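Local coordinates for protein putative pyridoxal phosphate-dependent transferase (Clostridium difficile, PDB 4DQ6) that belongs to the class I and II aminotransferase family and binds pyridoxal-5'-phosphate in an assembly of two chains, at residues E121-P126 and I169-H174; F240-L245 and L278-A283; V250-E255 and K259-A264. All blocks are in the same frame, centred on the assembly; numbering follows the deposited sequence.

In the fold
From the N terminus, residues 121-126 come first, in the loop after strand 116-119. Interaction 1 joins them to the end of strand 165-171 and closes a loop of 42 intervening residues. These two strands are parallel neighbours in the seven-stranded mixed sheet, and the contact holds two residues of the pyridoxal-5'-phosphate pocket. The chain then reaches interaction 2, where the loop after helix 237-240 meets helix 275-287. Interaction 3 lies wholly within that second loop. It joins strand 248-251 of the same sheet to helix 255-267, which follows it. Interactions 1 and 2 follow in series and do not cross. Their centres are about 23 Å apart.

Interaction 1 of 3, residues E121-P126 and I169-H174; sequences EPVYSP and ILCNPH. With PLP (pyridoxal-5'-phosphate), chain C.
His174 and Pro122 are joined by one short hydrogen bond. His174 NE2 donates to Pro122 O at 2.7 Å, and the N-H points almost straight at the oxygen (168°). The acceptor lies at the ring edge, close to the imidazole plane. This bond should fix the tilt of the ring. His174 CG is anti to its backbone N (chi1 -170°), which carries the ring across to the other segment.

Val123 packs beside this bond. Its CG2 is 3.6 Å from His174 CE1 and 3.9 Å from Cys171 CB, and the two side chains of Val123 and His174 meet at about a right angle. These four residues are buried and form the tight part of the contact.

The other side is looser. Tyr124, Ser125 and Pro126 are partly exposed, and none touches 169-174. Tyr124 turns to pyridoxal-5'-phosphate instead. One face of its ring covers the pyridine ring, with Tyr124 CZ 3.4 Å from C4 of pyridoxal-5'-phosphate. Pro126 CD packs on the opposite face. Cys171 SG lies 3.5 Å from the methyl C2A of pyridoxal-5'-phosphate, so the two segments together line part of the pocket.

The contact sits just past parallel strands 116-119 and 165-171, in the mixed seven-stranded sheet characteristic of fold type I pyridoxal-phosphate proteins. Phe127 of helix 126-133 also packs on Cys171.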
ATOM      1  N   GLU A 121      22.325 -16.502  -5.071  1.00 16.06           N
ATOM      2  CA  GLU A 121      22.600 -15.562  -6.170  1.00 17.18           C
ATOM      3  C   GLU A 121      23.154 -16.277  -7.399  1.00 16.64           C
ATOM      4  O   GLU A 121      23.762 -17.326  -7.300  1.00 16.82           O
ATOM      5  CB  GLU A 121      23.590 -14.510  -5.672  1.00 17.98           C
ATOM      6  CG  GLU A 121      22.847 -13.536  -4.739  1.00 18.20           C
ATOM      7  CD  GLU A 121      23.600 -12.275  -4.376  1.00 20.91           C
ATOM      8  OE1 GLU A 121      24.822 -12.274  -4.542  1.00 21.31           O
ATOM      9  OE2 GLU A 121      22.951 -11.282  -3.921  1.00 21.23           O
ATOM     10  N   PRO A 122      22.959 -15.719  -8.599  1.00 14.97           N
ATOM     11  CA  PRO A 122      22.329 -14.407  -8.834  1.00 15.14           C
ATOM     12  C   PRO A 122      20.834 -14.478  -8.623  1.00 14.91           C
ATOM     13  O   PRO A 122      20.192 -15.461  -9.069  1.00 15.69           O
ATOM     14  CB  PRO A 122      22.716 -14.123 -10.269  1.00 14.74           C
ATOM     15  CG  PRO A 122      22.865 -15.488 -10.914  1.00 14.50           C
ATOM     16  CD  PRO A 122      23.423 -16.388  -9.810  1.00 14.73           C
ATOM     17  N   VAL A 123      20.227 -13.459  -8.020  1.00 14.44           N
ATOM     18  CA  VAL A 123      18.815 -13.451  -7.767  1.00 14.76           C
ATOM     19  C   VAL A 123      18.338 -12.003  -7.717  1.00 15.18           C
ATOM     20  O   VAL A 123      19.114 -11.095  -7.449  1.00 15.75           O
ATOM     21  CB  VAL A 123      18.425 -14.257  -6.487  1.00 15.55           C
ATOM     22  CG1 VAL A 123      18.882 -13.497  -5.230  1.00 15.09           C
ATOM     23  CG2 VAL A 123      16.929 -14.543  -6.385  1.00 14.92           C
ATOM     24  N   TYR A 124      17.042 -11.861  -7.944  1.00 14.46           N
ATOM     25  CA  TYR A 124      16.208 -10.635  -7.767  1.00 15.80           C
ATOM     26  C   TYR A 124      16.821  -9.783  -6.653  1.00 16.66           C
ATOM     27  O   TYR A 124      16.973 -10.263  -5.522  1.00 15.95           O
ATOM     28  CB  TYR A 124      14.812 -11.069  -7.414  1.00 17.01           C
ATOM     29  CG  TYR A 124      13.813  -9.944  -7.317  1.00 18.71           C
ATOM     30  CD1 TYR A 124      13.631  -9.074  -8.359  1.00 21.48           C
ATOM     31  CD2 TYR A 124      13.029  -9.794  -6.171  1.00 19.64           C
ATOM     32  CE1 TYR A 124      12.734  -8.043  -8.276  1.00 22.37           C
ATOM     33  CE2 TYR A 124      12.094  -8.743  -6.079  1.00 19.93           C
ATOM     34  CZ  TYR A 124      11.977  -7.884  -7.147  1.00 21.53           C
ATOM     35  OH  TYR A 124      11.064  -6.810  -7.148  1.00 25.95           O
ATOM     36  N   SER A 125      17.221  -8.553  -6.980  1.00 16.65           N
ATOM     37  CA  SER A 125      18.141  -7.832  -6.084  1.00 18.09           C
ATOM     38  C   SER A 125      17.497  -7.450  -4.763  1.00 17.64           C
ATOM     39  O   SER A 125      18.209  -7.316  -3.778  1.00 16.88           O
ATOM     40  CB  SER A 125      18.733  -6.632  -6.757  1.00 20.13           C
ATOM     41  OG  SER A 125      17.677  -5.699  -7.023  1.00 24.03           O
ATOM     42  N   PRO A 126      16.180  -7.250  -4.704  1.00 16.23           N
ATOM     43  CA  PRO A 126      15.591  -6.945  -3.396  1.00 17.23           C
ATOM     44  C   PRO A 126      15.768  -8.018  -2.361  1.00 16.97           C
ATOM     45  O   PRO A 126      15.656  -7.708  -1.156  1.00 18.48           O
ATOM     46  CB  PRO A 126      14.132  -6.713  -3.727  1.00 17.47           C
ATOM     47  CG  PRO A 126      14.239  -6.073  -5.065  1.00 17.85           C
ATOM     48  CD  PRO A 126      15.216  -6.938  -5.786  1.00 17.15           C
ATOM     49  N   ILE A 169      15.623 -17.676   1.992  1.00 16.38           N
ATOM     50  CA  ILE A 169      14.669 -17.068   1.068  1.00 15.91           C
ATOM     51  C   ILE A 169      14.895 -17.720  -0.314  1.00 16.53           C
ATOM     52  O   ILE A 169      15.988 -17.580  -0.893  1.00 16.67           O
ATOM     53  CB  ILE A 169      14.784 -15.516   0.970  1.00 17.05           C
ATOM     54  CG1 ILE A 169      14.878 -14.834   2.328  1.00 18.42           C
ATOM     55  CG2 ILE A 169      13.596 -14.957   0.138  1.00 15.86           C
ATOM     56  CD1 ILE A 169      14.927 -13.313   2.289  1.00 19.96           C
ATOM     57  N   LEU A 170      13.871 -18.428  -0.796  1.00 15.36           N
ATOM     58  CA  LEU A 170      13.958 -19.242  -1.973  1.00 15.07           C
ATOM     59  C   LEU A 170      13.164 -18.464  -3.048  1.00 14.60           C
ATOM     60  O   LEU A 170      12.060 -17.870  -2.783  1.00 15.90           O
ATOM     61  CB  LEU A 170      13.298 -20.610  -1.766  1.00 14.78           C
ATOM     62  CG  LEU A 170      12.853 -21.440  -2.980  1.00 14.95           C
ATOM     63  CD1 LEU A 170      14.117 -21.953  -3.666  1.00 15.84           C
ATOM     64  CD2 LEU A 170      11.952 -22.587  -2.585  1.00 15.85           C
ATOM     65  N   CYS A 171      13.704 -18.396  -4.280  1.00 14.53           N
ATOM     66  CA  CYS A 171      12.971 -17.882  -5.421  1.00 13.82           C
ATOM     67  C   CYS A 171      12.555 -19.029  -6.333  1.00 13.16           C
ATOM     68  O   CYS A 171      13.416 -19.727  -6.832  1.00 13.44           O
ATOM     69  CB  CYS A 171      13.877 -16.890  -6.163  1.00 12.91           C
ATOM     70  SG  CYS A 171      13.034 -15.709  -7.229  1.00 13.70           S
ATOM     71  N   ASN A 172      11.235 -19.210  -6.555  1.00 13.99           N
ATOM     72  CA  ASN A 172      10.691 -20.375  -7.284  1.00 15.00           C
ATOM     73  C   ASN A 172       9.451 -20.032  -8.030  1.00 14.54           C
ATOM     74  O   ASN A 172       8.430 -19.961  -7.422  1.00 14.06           O
ATOM     75  CB  ASN A 172      10.445 -21.463  -6.185  1.00 17.78           C
ATOM     76  CG  ASN A 172       9.772 -22.737  -6.655  1.00 20.20           C
ATOM     77  OD1 ASN A 172      10.131 -23.245  -7.664  1.00 20.67           O
ATOM     78  ND2 ASN A 172       8.845 -23.317  -5.808  1.00 21.90           N
ATOM     79  N   PRO A 173       9.551 -19.861  -9.359  1.00 13.09           N
ATOM     80  CA  PRO A 173      10.741 -19.925 -10.206  1.00 13.27           C
ATOM     81  C   PRO A 173      11.811 -18.878  -9.875  1.00 12.90           C
ATOM     82  O   PRO A 173      11.490 -17.806  -9.326  1.00 13.30           O
ATOM     83  CB  PRO A 173      10.199 -19.650 -11.614  1.00 13.49           C
ATOM     84  CG  PRO A 173       8.745 -19.930 -11.540  1.00 13.63           C
ATOM     85  CD  PRO A 173       8.315 -19.651 -10.150  1.00 12.85           C
ATOM     86  N   HIS A 174      13.062 -19.148 -10.241  1.00 13.17           N
ATOM     87  CA  HIS A 174      14.179 -18.342  -9.855  1.00 12.49           C
ATOM     88  C   HIS A 174      14.462 -17.292 -10.945  1.00 12.98           C
ATOM     89  O   HIS A 174      14.977 -17.629 -12.034  1.00 14.61           O
ATOM     90  CB  HIS A 174      15.366 -19.226  -9.583  1.00 12.86           C
ATOM     91  CG  HIS A 174      16.479 -18.498  -8.952  1.00 12.24           C
ATOM     92  ND1 HIS A 174      16.876 -18.744  -7.650  1.00 12.66           N
ATOM     93  CD2 HIS A 174      17.286 -17.505  -9.445  1.00 12.13           C
ATOM     94  CE1 HIS A 174      17.900 -17.896  -7.374  1.00 12.44           C
ATOM     95  NE2 HIS A 174      18.223 -17.203  -8.475  1.00 12.68           N
TER
HETATM   96  N1  PLP C 401       9.714 -11.261  -6.275  1.00 18.65           N
HETATM   97  C2  PLP C 401      10.344 -11.560  -7.458  1.00 17.65           C
HETATM   98  C2A PLP C 401      11.231 -12.751  -7.657  1.00 17.10           C
HETATM   99  C3  PLP C 401      10.168 -10.720  -8.621  1.00 20.79           C
HETATM  100  O3  PLP C 401      10.793 -10.991  -9.759  1.00 22.34           O
HETATM  101  C4  PLP C 401       9.308  -9.552  -8.517  1.00 20.20           C
HETATM  102  C4A PLP C 401       9.130  -8.606  -9.677  1.00 26.28           C
HETATM  103  C5  PLP C 401       8.669  -9.309  -7.233  1.00 21.50           C
HETATM  104  C6  PLP C 401       8.909 -10.180  -6.145  1.00 19.17           C
HETATM  105  C5A PLP C 401       7.755  -8.129  -7.122  1.00 23.90           C
HETATM  106  O4P PLP C 401       7.744  -7.815  -5.770  1.00 31.94           O
HETATM  107  P   PLP C 401       6.616  -6.748  -5.308  1.00 33.76           P
HETATM  108  O1P PLP C 401       5.357  -7.541  -5.259  1.00 22.43           O
HETATM  109  O2P PLP C 401       7.233  -6.292  -3.927  1.00 26.52           O
HETATM  110  O3P PLP C 401       6.599  -5.718  -6.480  1.00 30.25           O

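Interaction 2 of 3, residues F240-L245 and L278-A283; sequences FNIAGL and LVATEA
Leu245 and Ile242 both reach for the methyl group of Ala280. The contact is wholly apolar, small and buried, and no hydrogen bond crosses it. Leu245 makes the closer approach. Its CD1 lies 3.4 Å from Ala280 CB, which is tighter than usual for two methyl carbons. Leu245 CG stands opposite its own carbonyl carbon, beside the backbone N. From there CD1 continues the chain in an extended line (chi2 -177°) and presents its end to the helix.

Ile242 comes to the same methyl with a different shape. Its CG1 sits between the backbone N and the carbonyl carbon (chi1 57°). The outer bond is extended (chi2 178°), which brings CD1 to 4.2 Å from Ala280 CB. Two branched side chains thus converge on one small residue. With only a methyl at Ala280, both chains can probably come closer to the helix.

Leu245 N bonds to Ile242 O at 2.9 Å and closes a turn. The CB atoms of both residues point toward the helix.

On the helix, Thr281 CB points away from the loop. Its OG1 is hydrogen-bonded to Ser277 O and to Ser247 OG, so the helix is also tied to the chain just beyond Leu245.

The loop follows helix 237-240, which carries the pocket residue Lys238, and leads into strand 248-251. In this fold type I framework, the contact thus lies between the end of the Lys238 helix and the subunit interface. Ile50 of helix 48-58 packs on Ala280 as well. The second subunit lies close by: its Tyr65 packs on Ala243, and its Cys275 packs on Leu245. Helix 275-287 therefore meets this loop beside both helix 48-58 and the subunit interface.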
ATOM      1  N   PHE A 240      -0.482 -11.388 -14.552  1.00 12.83           N
ATOM      2  CA  PHE A 240      -1.495 -10.685 -15.288  1.00 12.53           C
ATOM      3  C   PHE A 240      -1.121  -9.243 -15.572  1.00 13.41           C
ATOM      4  O   PHE A 240      -1.933  -8.512 -16.127  1.00 12.83           O
ATOM      5  CB  PHE A 240      -2.879 -10.737 -14.594  1.00 13.09           C
ATOM      6  CG  PHE A 240      -3.446 -12.109 -14.550  1.00 13.86           C
ATOM      7  CD1 PHE A 240      -4.004 -12.630 -15.674  1.00 14.60           C
ATOM      8  CD2 PHE A 240      -3.363 -12.895 -13.409  1.00 14.05           C
ATOM      9  CE1 PHE A 240      -4.547 -13.902 -15.700  1.00 15.24           C
ATOM     10  CE2 PHE A 240      -3.864 -14.189 -13.428  1.00 15.12           C
ATOM     11  CZ  PHE A 240      -4.530 -14.666 -14.548  1.00 15.43           C
ATOM     12  N   ASN A 241       0.093  -8.813 -15.315  1.00 13.11           N
ATOM     13  CA  ASN A 241       0.539  -7.446 -15.587  1.00 13.68           C
ATOM     14  C   ASN A 241      -0.244  -6.379 -14.871  1.00 13.02           C
ATOM     15  O   ASN A 241      -0.695  -5.378 -15.527  1.00 14.41           O
ATOM     16  CB  ASN A 241       0.509  -7.151 -17.075  1.00 14.27           C
ATOM     17  CG  ASN A 241       1.396  -5.997 -17.451  1.00 15.39           C
ATOM     18  OD1 ASN A 241       2.367  -5.667 -16.781  1.00 14.57           O
ATOM     19  ND2 ASN A 241       1.116  -5.432 -18.567  1.00 14.69           N
ATOM     20  N   ILE A 242      -0.496  -6.601 -13.583  1.00 12.63           N
ATOM     21  CA  ILE A 242      -1.250  -5.638 -12.772  1.00 12.50           C
ATOM     22  C   ILE A 242      -0.434  -5.211 -11.515  1.00 11.44           C
ATOM     23  O   ILE A 242      -1.012  -4.870 -10.498  1.00 11.15           O
ATOM     24  CB  ILE A 242      -2.675  -6.156 -12.420  1.00 12.89           C
ATOM     25  CG1 ILE A 242      -2.663  -7.491 -11.693  1.00 13.89           C
ATOM     26  CG2 ILE A 242      -3.527  -6.191 -13.704  1.00 14.44           C
ATOM     27  CD1 ILE A 242      -4.051  -8.010 -11.290  1.00 14.31           C
ATOM     28  N   ALA A 243       0.864  -5.021 -11.700  1.00 11.96           N
ATOM     29  CA  ALA A 243       1.761  -4.553 -10.577  1.00 13.18           C
ATOM     30  C   ALA A 243       1.317  -3.162 -10.117  1.00 13.61           C
ATOM     31  O   ALA A 243       1.448  -2.821  -8.946  1.00 14.39           O
ATOM     32  CB  ALA A 243       3.229  -4.544 -10.963  1.00 14.28           C
ATOM     33  N   GLY A 244       0.802  -2.361 -11.050  1.00 12.93           N
ATOM     34  CA  GLY A 244       0.290  -1.032 -10.765  1.00 15.04           C
ATOM     35  C   GLY A 244      -0.931  -1.008  -9.877  1.00 15.29           C
ATOM     36  O   GLY A 244      -1.269   0.062  -9.333  1.00 15.84           O
ATOM     37  N   LEU A 245      -1.637  -2.149  -9.764  1.00 15.38           N
ATOM     38  CA  LEU A 245      -2.801  -2.217  -8.880  1.00 16.63           C
ATOM     39  C   LEU A 245      -2.429  -2.606  -7.460  1.00 17.09           C
ATOM     40  O   LEU A 245      -3.186  -2.305  -6.562  1.00 18.14           O
ATOM     41  CB  LEU A 245      -3.898  -3.140  -9.431  1.00 16.39           C
ATOM     42  CG  LEU A 245      -4.326  -2.857 -10.866  1.00 16.92           C
ATOM     43  CD1 LEU A 245      -5.477  -3.752 -11.328  1.00 17.15           C
ATOM     44  CD2 LEU A 245      -4.743  -1.410 -10.967  1.00 17.63           C
ATOM     45  N   LEU A 278      -8.792  -5.098  -5.452  1.00 14.91           N
ATOM     46  CA  LEU A 278      -9.734  -6.096  -4.962  1.00 15.26           C
ATOM     47  C   LEU A 278     -10.454  -6.788  -6.103  1.00 15.28           C
ATOM     48  O   LEU A 278     -10.488  -8.032  -6.194  1.00 16.32           O
ATOM     49  CB  LEU A 278     -10.811  -5.469  -4.095  1.00 15.25           C
ATOM     50  CG  LEU A 278     -11.668  -6.493  -3.377  1.00 15.80           C
ATOM     51  CD1 LEU A 278     -10.943  -6.878  -2.067  1.00 16.19           C
ATOM     52  CD2 LEU A 278     -13.051  -5.930  -3.053  1.00 16.71           C
ATOM     53  N   VAL A 279     -11.008  -5.983  -6.983  1.00 15.49           N
ATOM     54  CA  VAL A 279     -11.824  -6.566  -8.063  1.00 16.09           C
ATOM     55  C   VAL A 279     -10.986  -7.197  -9.158  1.00 15.69           C
ATOM     56  O   VAL A 279     -11.380  -8.217  -9.729  1.00 17.28           O
ATOM     57  CB  VAL A 279     -12.859  -5.569  -8.667  1.00 16.15           C
ATOM     58  CG1 VAL A 279     -13.835  -5.022  -7.619  1.00 16.41           C
ATOM     59  CG2 VAL A 279     -12.168  -4.512  -9.501  1.00 15.23           C
ATOM     60  N   ALA A 280      -9.812  -6.620  -9.437  1.00 15.60           N
ATOM     61  CA  ALA A 280      -8.921  -7.172 -10.477  1.00 15.69           C
ATOM     62  C   ALA A 280      -8.357  -8.522 -10.083  1.00 16.09           C
ATOM     63  O   ALA A 280      -8.146  -9.379 -10.937  1.00 16.47           O
ATOM     64  CB  ALA A 280      -7.823  -6.196 -10.864  1.00 16.83           C
ATOM     65  N   THR A 281      -8.006  -8.699  -8.809  1.00 15.81           N
ATOM     66  CA  THR A 281      -7.413  -9.942  -8.385  1.00 16.74           C
ATOM     67  C   THR A 281      -8.406 -11.099  -8.531  1.00 16.01           C
ATOM     68  O   THR A 281      -8.134 -12.138  -9.128  1.00 16.89           O
ATOM     69  CB  THR A 281      -6.973  -9.801  -6.913  1.00 16.79           C
ATOM     70  OG1 THR A 281      -5.938  -8.820  -6.810  1.00 17.79           O
ATOM     71  CG2 THR A 281      -6.463 -11.151  -6.363  1.00 16.35           C
ATOM     72  N   GLU A 282      -9.649 -10.881  -8.098  1.00 16.94           N
ATOM     73  CA  GLU A 282     -10.652 -11.916  -8.169  1.00 17.90           C
ATOM     74  C   GLU A 282     -11.006 -12.201  -9.634  1.00 17.65           C
ATOM     75  O   GLU A 282     -11.121 -13.351 -10.042  1.00 18.06           O
ATOM     76  CB  GLU A 282     -11.873 -11.458  -7.431  1.00 19.53           C
ATOM     77  CG  GLU A 282     -12.988 -12.465  -7.491  1.00 20.92           C
ATOM     78  CD  GLU A 282     -14.140 -12.185  -6.554  1.00 22.27           C
ATOM     79  OE1 GLU A 282     -13.948 -11.658  -5.432  1.00 22.02           O
ATOM     80  OE2 GLU A 282     -15.261 -12.575  -6.945  1.00 23.70           O
ATOM     81  N   ALA A 283     -11.077 -11.137 -10.436  1.00 17.65           N
ATOM     82  CA  ALA A 283     -11.363 -11.317 -11.857  1.00 17.91           C
ATOM     83  C   ALA A 283     -10.254 -12.080 -12.603  1.00 17.33           C
ATOM     84  O   ALA A 283     -10.551 -12.876 -13.470  1.00 18.70           O
ATOM     85  CB  ALA A 283     -11.592  -9.965 -12.539  1.00 18.12           C
TER

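Interaction 3 of 3, residues V250-E255 and K259-A264; sequences VVLPDE and KLLDDA
Val250, Leu252 and Leu261 make an apolar strand-to-helix contact at the turn where strand 248-251 leads into helix 255-267. The helix folds back over the end of its own strand, and Leu261 points from the helix toward the strand. One methyl group does most of the work. Leu261 CD2 lies 3.9 Å from Val250 CG1 and 4.0 Å from Val250 CG2, so it meets the fork of the valine tip to tip.

Leu252 comes in across Leu261 at about a right angle. Its CD2 is 4.0 Å from Leu261 CD2 and 4.2 Å from Leu261 CB. Its chi2 of 98° is not a standard staggered value, and both leucine methyls end up near Leu261 CD2. Leu105 of helix 99-110 and Ile94 of strand 93-96 also pack on Leu261.

The polar part lies at the helix start. Asp254 is the N-cap, and its OD1 accepts a hydrogen bond from Lys256 N. One turn in, Lys259 N donates to Glu255 O at 3.0 Å, an ordinary helical bond. The side chains of Glu255 and Lys259 are exposed. Lys259 bends at its last torsion (chi4 -70°), and its NZ forms a salt bridge of 2.8 Å with Asp263 OD2, on the syn side of that carboxylate. Lys259 also touches a crystal neighbour, so packing may influence its side chain.

The chemistry is thus divided. Buried methyl groups hold helix to strand, the Asp254 cap and the Lys259 N to Glu255 O bond mark the start of the helix, and the charged pair stays on the outer surface, where solvent would probably weaken it.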
ATOM      1  N   VAL A 250       0.240 -13.828   1.165  1.00 12.37           N
ATOM      2  CA  VAL A 250       1.121 -14.720   1.826  1.00 12.29           C
ATOM      3  C   VAL A 250       0.302 -15.877   2.337  1.00 13.13           C
ATOM      4  O   VAL A 250      -0.794 -15.693   2.899  1.00 12.93           O
ATOM      5  CB  VAL A 250       1.760 -13.933   2.972  1.00 12.93           C
ATOM      6  CG1 VAL A 250       2.941 -14.741   3.527  1.00 13.17           C
ATOM      7  CG2 VAL A 250       2.286 -12.576   2.553  1.00 13.47           C
ATOM      8  N   VAL A 251       0.901 -17.063   2.267  1.00 12.86           N
ATOM      9  CA  VAL A 251       0.226 -18.283   2.693  1.00 13.68           C
ATOM     10  C   VAL A 251       0.993 -18.742   3.941  1.00 13.97           C
ATOM     11  O   VAL A 251       2.195 -19.166   3.832  1.00 15.11           O
ATOM     12  CB  VAL A 251       0.225 -19.407   1.651  1.00 13.73           C
ATOM     13  CG1 VAL A 251      -0.499 -20.612   2.223  1.00 14.56           C
ATOM     14  CG2 VAL A 251      -0.393 -18.903   0.339  1.00 13.97           C
ATOM     15  N   LEU A 252       0.332 -18.742   5.105  1.00 15.48           N
ATOM     16  CA  LEU A 252       1.009 -19.124   6.367  1.00 15.56           C
ATOM     17  C   LEU A 252       0.182 -20.238   7.067  1.00 17.16           C
ATOM     18  O   LEU A 252      -0.748 -19.982   7.813  1.00 17.58           O
ATOM     19  CB  LEU A 252       1.198 -17.900   7.237  1.00 15.57           C
ATOM     20  CG  LEU A 252       1.755 -16.639   6.637  1.00 15.32           C
ATOM     21  CD1 LEU A 252       0.619 -15.656   6.286  1.00 15.65           C
ATOM     22  CD2 LEU A 252       2.755 -16.010   7.590  1.00 15.16           C
ATOM     23  N   PRO A 253       0.563 -21.494   6.802  1.00 18.03           N
ATOM     24  CA  PRO A 253      -0.148 -22.646   7.395  1.00 19.31           C
ATOM     25  C   PRO A 253       0.043 -22.789   8.898  1.00 21.02           C
ATOM     26  O   PRO A 253      -0.750 -23.467   9.534  1.00 22.68           O
ATOM     27  CB  PRO A 253       0.454 -23.845   6.642  1.00 19.52           C
ATOM     28  CG  PRO A 253       0.976 -23.270   5.371  1.00 18.98           C
ATOM     29  CD  PRO A 253       1.529 -21.933   5.778  1.00 18.07           C
ATOM     30  N   ASP A 254       1.084 -22.196   9.452  1.00 20.88           N
ATOM     31  CA  ASP A 254       1.306 -22.236  10.902  1.00 21.98           C
ATOM     32  C   ASP A 254       0.656 -21.012  11.539  1.00 21.26           C
ATOM     33  O   ASP A 254       0.989 -19.870  11.230  1.00 20.10           O
ATOM     34  CB  ASP A 254       2.804 -22.331  11.181  1.00 23.87           C
ATOM     35  CG  ASP A 254       3.119 -22.436  12.662  1.00 27.52           C
ATOM     36  OD1 ASP A 254       2.465 -21.811  13.477  1.00 30.58           O
ATOM     37  OD2 ASP A 254       4.043 -23.172  13.035  1.00 30.65           O
ATOM     38  N   GLU A 255      -0.311 -21.233  12.416  1.00 22.90           N
ATOM     39  CA  GLU A 255      -1.047 -20.114  12.996  1.00 23.48           C
ATOM     40  C   GLU A 255      -0.180 -19.121  13.769  1.00 22.39           C
ATOM     41  O   GLU A 255      -0.525 -17.958  13.889  1.00 21.11           O
ATOM     42  CB  GLU A 255      -2.227 -20.558  13.854  1.00 27.14           C
ATOM     43  CG  GLU A 255      -1.913 -21.458  15.000  1.00 32.36           C
ATOM     44  CD  GLU A 255      -3.155 -22.263  15.348  1.00 37.60           C
ATOM     45  OE1 GLU A 255      -4.257 -21.637  15.391  1.00 41.80           O
ATOM     46  OE2 GLU A 255      -3.033 -23.499  15.560  1.00 45.82           O
ATOM     47  N   LYS A 259      -0.084 -15.151  12.935  1.00 18.52           N
ATOM     48  CA  LYS A 259      -0.337 -14.115  13.912  1.00 19.30           C
ATOM     49  C   LYS A 259       0.760 -13.082  13.897  1.00 18.47           C
ATOM     50  O   LYS A 259       0.503 -11.916  14.027  1.00 17.94           O
ATOM     51  CB  LYS A 259      -0.454 -14.685  15.330  1.00 20.63           C
ATOM     52  CG  LYS A 259      -0.585 -13.595  16.377  1.00 22.33           C
ATOM     53  CD  LYS A 259      -0.850 -14.143  17.772  1.00 24.73           C
ATOM     54  CE  LYS A 259      -1.669 -13.146  18.577  1.00 27.12           C
ATOM     55  NZ  LYS A 259      -0.909 -11.926  18.928  1.00 28.14           N
ATOM     56  N   LEU A 260       1.998 -13.531  13.765  1.00 17.56           N
ATOM     57  CA  LEU A 260       3.100 -12.602  13.788  1.00 19.31           C
ATOM     58  C   LEU A 260       3.019 -11.623  12.627  1.00 17.00           C
ATOM     59  O   LEU A 260       3.244 -10.445  12.795  1.00 17.35           O
ATOM     60  CB  LEU A 260       4.410 -13.349  13.640  1.00 20.82           C
ATOM     61  CG  LEU A 260       5.105 -13.936  14.856  1.00 24.22           C
ATOM     62  CD1 LEU A 260       6.389 -14.511  14.312  1.00 25.57           C
ATOM     63  CD2 LEU A 260       5.392 -12.884  15.910  1.00 23.59           C
ATOM     64  N   LEU A 261       2.747 -12.142  11.439  1.00 15.75           N
ATOM     65  CA  LEU A 261       2.644 -11.281  10.268  1.00 14.76           C
ATOM     66  C   LEU A 261       1.418 -10.395  10.331  1.00 14.52           C
ATOM     67  O   LEU A 261       1.470  -9.235   9.985  1.00 14.72           O
ATOM     68  CB  LEU A 261       2.643 -12.085   8.971  1.00 14.84           C
ATOM     69  CG  LEU A 261       2.714 -11.241   7.686  1.00 14.45           C
ATOM     70  CD1 LEU A 261       3.904 -10.294   7.774  1.00 15.96           C
ATOM     71  CD2 LEU A 261       2.867 -12.143   6.477  1.00 14.16           C
ATOM     72  N   ASP A 262       0.312 -10.981  10.761  1.00 15.21           N
ATOM     73  CA  ASP A 262      -0.896 -10.211  10.958  1.00 17.36           C
ATOM     74  C   ASP A 262      -0.630  -9.021  11.860  1.00 16.38           C
ATOM     75  O   ASP A 262      -1.050  -7.892  11.540  1.00 17.09           O
ATOM     76  CB  ASP A 262      -2.014 -11.077  11.469  1.00 19.80           C
ATOM     77  CG  ASP A 262      -3.415 -10.489  11.196  1.00 24.91           C
ATOM     78  OD1 ASP A 262      -3.702 -10.039  10.054  1.00 30.42           O
ATOM     79  OD2 ASP A 262      -4.213 -10.569  12.129  1.00 32.96           O
ATOM     80  N   ASP A 263       0.017  -9.259  12.989  1.00 16.53           N
ATOM     81  CA  ASP A 263       0.253  -8.205  13.924  1.00 16.98           C
ATOM     82  C   ASP A 263       1.264  -7.163  13.394  1.00 16.02           C
ATOM     83  O   ASP A 263       1.153  -5.991  13.730  1.00 15.88           O
ATOM     84  CB  ASP A 263       0.813  -8.825  15.201  1.00 18.49           C
ATOM     85  CG  ASP A 263      -0.252  -9.519  16.019  1.00 21.90           C
ATOM     86  OD1 ASP A 263      -1.476  -9.446  15.704  1.00 23.96           O
ATOM     87  OD2 ASP A 263       0.146 -10.168  17.009  1.00 24.57           O
ATOM     88  N   ALA A 264       2.233  -7.599  12.564  1.00 16.26           N
ATOM     89  CA  ALA A 264       3.151  -6.645  11.888  1.00 15.77           C
ATOM     90  C   ALA A 264       2.408  -5.749  10.938  1.00 15.05           C
ATOM     91  O   ALA A 264       2.624  -4.528  10.913  1.00 15.64           O
ATOM     92  CB  ALA A 264       4.278  -7.375  11.177  1.00 15.00           C
TER